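Long-range contacts in tRNA (adenine(22)-N(1))-methyltransferase (Bacillus subtilis, PDB 6Q56), which catalyses the S-adenosyl-L-methionine-dependent methylation of adenosine 22 in tRNA at N1, giving N(1)-methyladenosine: residues S7-T12 against D149-E154; I141-L146 against P180-E185. The protein carries 2 engineered substitutions. All blocks are in the same frame, centred on the assembly; numbering follows the deposited sequence.

Contact 1: S7-T12 against D149-E154; sequences SKRLQT and DGKSYE. Engineered in segment 149-154: Ser152 (natural residue Cys).
Tyr153 lays one face of its ring against CA of Arg9, with CG beside it, a CH-pi contact between the first turn of helix 8-14 and strand 151-159, near the surface of the Rossmann-like methyltransferase fold. The CA of Arg9 sits 3.9 Å from the centroid of the Tyr153 ring, 25° off its normal and displaced toward the rim. Arg9 CG follows at 3.6 Å from Tyr153 CD1. With chi1 at 66°, the Tyr153 ring is set between its own backbone N and carbonyl carbon and reaches across to the helix. A tyrosine suits this place: the flat face packs on aliphatic carbons, while the hydroxyl ends among polar atoms, with OH 3.5 Å from Thr12 OG1, which lies at the ring edge. That threonine hydroxyl donates to Lys8 O (3.0 Å from Thr12 OG1), from the face of the carbonyl opposite Thr12 N, so one oxygen takes two bonds. Lys151 NZ comes within 4.2 Å of Arg9 NE, a like-charge approach that probably costs some energy, but Arg9 NH1 is hydrogen-bonded to Gln121 OE1. Ser7 caps the helix, its OG accepting from Leu10 N in a nearly straight bond (172°). Glu148, at the end of strand 139-148, accepts from the N-H groups of Lys8 and Arg9, and Thr12 packs on Val144 and Leu146 of that same edge strand.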
loop_
_atom_site.group_PDB
_atom_site.type_symbol
_atom_site.label_atom_id
_atom_site.label_comp_id
_atom_site.label_asym_id
_atom_site.label_seq_id
_atom_site.Cartn_x
_atom_site.Cartn_y
_atom_site.Cartn_z
ATOM N N SER A 7 -2.649 -13.834 7.255
ATOM C CA SER A 7 -3.967 -13.244 7.191
ATOM C C SER A 7 -4.317 -13.060 5.731
ATOM O O SER A 7 -3.442 -13.054 4.877
ATOM C CB SER A 7 -3.983 -11.888 7.890
ATOM O OG SER A 7 -3.061 -11.004 7.302
ATOM N N LYS A 8 -5.600 -12.912 5.447
ATOM C CA LYS A 8 -6.054 -12.704 4.087
ATOM C C LYS A 8 -5.270 -11.551 3.498
ATOM O O LYS A 8 -4.817 -11.594 2.365
ATOM C CB LYS A 8 -7.545 -12.367 4.065
ATOM C CG LYS A 8 -8.463 -13.573 4.102
ATOM C CD LYS A 8 -9.926 -13.163 4.101
ATOM C CE LYS A 8 -10.862 -14.357 4.004
ATOM N NZ LYS A 8 -11.188 -14.714 2.596
ATOM N N ARG A 9 -5.128 -10.516 4.305
ATOM C CA ARG A 9 -4.424 -9.307 3.914
ATOM C C ARG A 9 -3.005 -9.566 3.416
ATOM O O ARG A 9 -2.661 -9.170 2.317
ATOM C CB ARG A 9 -4.400 -8.323 5.078
ATOM C CG ARG A 9 -3.894 -6.948 4.742
ATOM C CD ARG A 9 -4.198 -6.014 5.890
ATOM N NE ARG A 9 -3.902 -6.641 7.167
ATOM C CZ ARG A 9 -2.703 -6.650 7.724
ATOM N NH1 ARG A 9 -1.686 -6.061 7.127
ATOM N NH2 ARG A 9 -2.522 -7.242 8.885
ATOM N N LEU A 10 -2.181 -10.213 4.231
ATOM C CA LEU A 10 -0.806 -10.492 3.846
ATOM C C LEU A 10 -0.730 -11.626 2.834
ATOM O O LEU A 10 0.201 -11.701 2.048
ATOM C CB LEU A 10 0.049 -10.790 5.070
ATOM C CG LEU A 10 0.198 -9.616 6.034
ATOM C CD1 LEU A 10 1.310 -9.865 7.036
ATOM C CD2 LEU A 10 0.454 -8.331 5.272
ATOM N N GLN A 11 -1.724 -12.502 2.852
ATOM C CA GLN A 11 -1.775 -13.598 1.908
ATOM C C GLN A 11 -1.852 -12.970 0.537
ATOM O O GLN A 11 -1.144 -13.357 -0.383
ATOM C CB GLN A 11 -2.997 -14.472 2.151
ATOM C CG GLN A 11 -3.012 -15.732 1.313
ATOM C CD GLN A 11 -1.751 -16.535 1.491
ATOM O OE1 GLN A 11 -1.345 -16.819 2.610
ATOM N NE2 GLN A 11 -1.122 -16.905 0.386
ATOM N N THR A 12 -2.731 -11.985 0.427
ATOM C CA THR A 12 -2.940 -11.252 -0.805
ATOM C C THR A 12 -1.638 -10.624 -1.262
ATOM O O THR A 12 -1.291 -10.698 -2.427
ATOM C CB THR A 12 -4.015 -10.163 -0.630
ATOM O OG1 THR A 12 -5.294 -10.778 -0.463
ATOM C CG2 THR A 12 -4.067 -9.247 -1.833
ATOM N N ASP A 149 -12.151 -9.302 8.799
ATOM C CA ASP A 149 -12.549 -8.991 10.157
ATOM C C ASP A 149 -13.207 -7.613 10.218
ATOM O O ASP A 149 -12.873 -6.795 11.062
ATOM C CB ASP A 149 -11.334 -9.056 11.092
ATOM C CG ASP A 149 -10.739 -10.457 11.197
ATOM O OD1 ASP A 149 -11.396 -11.433 10.786
ATOM O OD2 ASP A 149 -9.607 -10.583 11.700
ATOM N N GLY A 150 -14.142 -7.369 9.309
ATOM C CA GLY A 150 -14.869 -6.114 9.257
ATOM C C GLY A 150 -14.039 -4.889 8.942
ATOM O O GLY A 150 -14.419 -3.769 9.273
ATOM N N LYS A 151 -12.904 -5.098 8.300
ATOM C CA LYS A 151 -12.028 -4.009 7.944
ATOM C C LYS A 151 -11.609 -4.165 6.498
ATOM O O LYS A 151 -11.248 -5.249 6.071
ATOM C CB LYS A 151 -10.800 -4.001 8.846
ATOM C CG LYS A 151 -9.778 -2.950 8.463
ATOM C CD LYS A 151 -8.378 -3.306 8.945
ATOM C CE LYS A 151 -7.881 -4.632 8.388
ATOM N NZ LYS A 151 -7.612 -4.602 6.930
ATOM N N SER A 152 -11.670 -3.075 5.748
ATOM C CA SER A 152 -11.296 -3.107 4.349
ATOM C C SER A 152 -9.819 -2.781 4.216
ATOM O O SER A 152 -9.283 -1.960 4.947
ATOM C CB SER A 152 -12.139 -2.131 3.541
ATOM O OG SER A 152 -11.772 -0.801 3.812
ATOM N N TYR A 153 -9.161 -3.436 3.277
ATOM C CA TYR A 153 -7.752 -3.215 3.067
ATOM C C TYR A 153 -7.462 -3.250 1.587
ATOM O O TYR A 153 -8.023 -4.049 0.856
ATOM C CB TYR A 153 -6.928 -4.268 3.804
ATOM C CG TYR A 153 -7.105 -5.664 3.269
ATOM C CD1 TYR A 153 -6.349 -6.119 2.204
ATOM C CD2 TYR A 153 -8.029 -6.531 3.828
ATOM C CE1 TYR A 153 -6.510 -7.395 1.710
ATOM C CE2 TYR A 153 -8.195 -7.812 3.339
ATOM C CZ TYR A 153 -7.435 -8.235 2.281
ATOM O OH TYR A 153 -7.594 -9.498 1.796
ATOM N N GLU A 154 -6.585 -2.359 1.158
ATOM C CA GLU A 154 -6.200 -2.267 -0.228
ATOM C C GLU A 154 -4.776 -2.743 -0.416
ATOM O O GLU A 154 -3.958 -2.645 0.485
ATOM C CB GLU A 154 -6.300 -0.829 -0.700
ATOM C CG GLU A 154 -7.711 -0.320 -0.858
ATOM C CD GLU A 154 -7.790 1.178 -0.716
ATOM O OE1 GLU A 154 -7.051 1.724 0.115
ATOM O OE2 GLU A 154 -8.589 1.801 -1.427
#

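Contact 2: I141-L146 against P180-E185; sequences IDEVIL and PFLAKE
Glu143 OE1 receives N-terminal amides of the short helix 180-185, joining it to edge strand 139-148 of the Rossmann-like sheet. The 3.0 Å bond from Leu182 N to Glu143 OE1 is nearly straight (N-H...O 162°) and arrives almost along the C-O bond direction; Phe181 N adds a weak, bent one. A carboxylate suits this end, where first-turn N-H groups point back out of the helix with no preceding carbonyl to bond and the dipole would probably favour negative charge; Pro180 has no N-H to satisfy. Glu143 CG lies anti to the carbonyl carbon (chi1 -69°), extending the chain to the helix, and OE2 forms a salt bridge with Arg130. Toward the Asp142 end of the strand, Asp142 CA makes a CH-pi contact over the Phe181 ring centre, 4.0 Å from the centroid; toward the Ile145 end, Leu182 CD2 packs 3.9 Å from Ile145 CG2. Ile141 and Asp142 form a classic beta bulge opposite Val157; Asp142 OD2 is hydrogen-bonded to Tyr16 OH, and Asp142 OD1, met from above its carboxylate plane, accepts from Glu143 N (2.7 Å). One water donates to Glu143 O, another accepts from Ile145 N at 2.9 Å; both lie near Glu185 OE1, at distances too short to be read literally.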
loop_
_atom_site.group_PDB
_atom_site.type_symbol
_atom_site.label_atom_id
_atom_site.label_comp_id
_atom_site.label_asym_id
_atom_site.label_seq_id
_atom_site.Cartn_x
_atom_site.Cartn_y
_atom_site.Cartn_z
ATOM N N ILE A 141 0.188 -2.191 -11.859
ATOM C CA ILE A 141 -0.148 -3.336 -12.676
ATOM C C ILE A 141 -1.352 -4.080 -12.134
ATOM O O ILE A 141 -1.942 -4.886 -12.830
ATOM C CB ILE A 141 1.044 -4.278 -12.868
ATOM C CG1 ILE A 141 1.549 -4.800 -11.529
ATOM C CG2 ILE A 141 2.149 -3.549 -13.602
ATOM C CD1 ILE A 141 2.692 -5.770 -11.673
ATOM N N ASP A 142 -1.723 -3.797 -10.894
ATOM C CA ASP A 142 -2.894 -4.424 -10.299
ATOM C C ASP A 142 -3.210 -3.844 -8.939
ATOM O O ASP A 142 -2.352 -3.303 -8.258
ATOM C CB ASP A 142 -2.749 -5.940 -10.191
ATOM C CG ASP A 142 -4.095 -6.648 -10.038
ATOM O OD1 ASP A 142 -5.141 -6.001 -10.206
ATOM O OD2 ASP A 142 -4.109 -7.852 -9.753
ATOM N N GLU A 143 -4.471 -3.978 -8.568
ATOM C CA GLU A 143 -4.979 -3.512 -7.301
ATOM C C GLU A 143 -6.051 -4.461 -6.837
ATOM O O GLU A 143 -6.783 -5.016 -7.640
ATOM C CB GLU A 143 -5.653 -2.158 -7.444
ATOM C CG GLU A 143 -4.765 -0.983 -7.761
ATOM C CD GLU A 143 -5.568 0.294 -7.881
ATOM O OE1 GLU A 143 -6.591 0.291 -8.582
ATOM O OE2 GLU A 143 -5.179 1.291 -7.266
ATOM N N VAL A 144 -6.153 -4.631 -5.534
ATOM C CA VAL A 144 -7.187 -5.461 -4.964
ATOM C C VAL A 144 -7.690 -4.772 -3.713
ATOM O O VAL A 144 -6.934 -4.130 -3.001
ATOM C CB VAL A 144 -6.702 -6.882 -4.610
ATOM C CG1 VAL A 144 -5.526 -6.835 -3.670
ATOM C CG2 VAL A 144 -7.819 -7.670 -3.961
ATOM N N ILE A 145 -8.977 -4.900 -3.454
ATOM C CA ILE A 145 -9.552 -4.344 -2.252
ATOM C C ILE A 145 -10.426 -5.432 -1.684
ATOM O O ILE A 145 -11.321 -5.935 -2.346
ATOM C CB ILE A 145 -10.361 -3.057 -2.452
ATOM C CG1 ILE A 145 -10.764 -2.519 -1.078
ATOM C CG2 ILE A 145 -11.587 -3.318 -3.298
ATOM C CD1 ILE A 145 -11.337 -1.126 -1.073
ATOM N N LEU A 146 -10.139 -5.800 -0.451
ATOM C CA LEU A 146 -10.870 -6.842 0.220
ATOM C C LEU A 146 -11.111 -6.427 1.644
ATOM O O LEU A 146 -10.568 -5.438 2.104
ATOM C CB LEU A 146 -10.040 -8.120 0.211
ATOM C CG LEU A 146 -9.630 -8.613 -1.171
ATOM C CD1 LEU A 146 -8.439 -9.548 -1.093
ATOM C CD2 LEU A 146 -10.795 -9.286 -1.873
ATOM N N PRO A 180 -7.514 3.079 -9.848
ATOM C CA PRO A 180 -7.959 2.886 -11.228
ATOM C C PRO A 180 -8.498 1.487 -11.487
ATOM O O PRO A 180 -9.540 1.348 -12.099
ATOM C CB PRO A 180 -6.698 3.143 -12.050
ATOM C CG PRO A 180 -5.566 3.011 -11.106
ATOM C CD PRO A 180 -6.077 3.375 -9.760
ATOM N N PHE A 181 -7.791 0.467 -11.028
ATOM C CA PHE A 181 -8.229 -0.902 -11.218
ATOM C C PHE A 181 -9.455 -1.138 -10.365
ATOM O O PHE A 181 -10.437 -1.703 -10.817
ATOM C CB PHE A 181 -7.138 -1.888 -10.816
ATOM C CG PHE A 181 -6.005 -1.970 -11.790
ATOM C CD1 PHE A 181 -6.080 -2.804 -12.880
ATOM C CD2 PHE A 181 -4.866 -1.219 -11.611
ATOM C CE1 PHE A 181 -5.041 -2.886 -13.780
ATOM C CE2 PHE A 181 -3.825 -1.295 -12.505
ATOM C CZ PHE A 181 -3.912 -2.126 -13.593
ATOM N N LEU A 182 -9.382 -0.696 -9.120
ATOM C CA LEU A 182 -10.484 -0.868 -8.193
ATOM C C LEU A 182 -11.750 -0.248 -8.752
ATOM O O LEU A 182 -12.823 -0.817 -8.651
ATOM C CB LEU A 182 -10.134 -0.269 -6.837
ATOM C CG LEU A 182 -8.904 -0.920 -6.217
ATOM C CD1 LEU A 182 -8.576 -0.324 -4.866
ATOM C CD2 LEU A 182 -9.080 -2.425 -6.126
ATOM N N ALA A 183 -11.605 0.926 -9.343
ATOM C CA ALA A 183 -12.731 1.643 -9.918
ATOM C C ALA A 183 -13.415 0.840 -11.016
ATOM O O ALA A 183 -14.625 0.809 -11.085
ATOM C CB ALA A 183 -12.287 2.992 -10.455
ATOM N N LYS A 184 -12.626 0.194 -11.865
ATOM C CA LYS A 184 -13.160 -0.610 -12.955
ATOM C C LYS A 184 -13.905 -1.819 -12.424
ATOM O O LYS A 184 -14.968 -2.176 -12.922
ATOM C CB LYS A 184 -12.039 -1.091 -13.871
ATOM C CG LYS A 184 -11.460 -0.033 -14.782
ATOM C CD LYS A 184 -10.571 -0.671 -15.829
ATOM C CE LYS A 184 -9.421 0.233 -16.223
ATOM N NZ LYS A 184 -8.426 -0.500 -17.051
ATOM N N GLU A 185 -13.323 -2.442 -11.410
ATOM C CA GLU A 185 -13.901 -3.616 -10.778
ATOM C C GLU A 185 -15.219 -3.276 -10.110
ATOM O O GLU A 185 -16.228 -3.915 -10.357
ATOM C CB GLU A 185 -12.937 -4.195 -9.745
ATOM C CG GLU A 185 -13.347 -5.550 -9.209
ATOM C CD GLU A 185 -12.365 -6.122 -8.210
ATOM O OE1 GLU A 185 -11.558 -5.363 -7.641
ATOM O OE2 GLU A 185 -12.415 -7.343 -7.990
HETATM O O HOH W 1 -9.312 -4.839 -8.685
HETATM O O HOH W 2 -10.471 -6.138 -5.591
#

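In the fold
The centres of contacts 1 and 2 lie about 14 Å apart, and both reach the antiparallel edge of the seven-stranded mixed sheet, where strands 139-148 and 151-159 follow each other in the chain. The segments alternate along the sequence: 7-12, 141-146, 149-154, then 180-185. They touch directly: Tyr153 N lies 2.7 Å from Leu146 O, a probable hydrogen bond, and Tyr153 O packs 3.7 Å from Ile145 CG1. Strand 139-148 serves both contacts with alternate side chains: Val144 and Leu146 meet helix 8-14, while Glu143 and Ile145 face helix 180-185. The two helices therefore pack on opposite faces of the sheet's antiparallel edge.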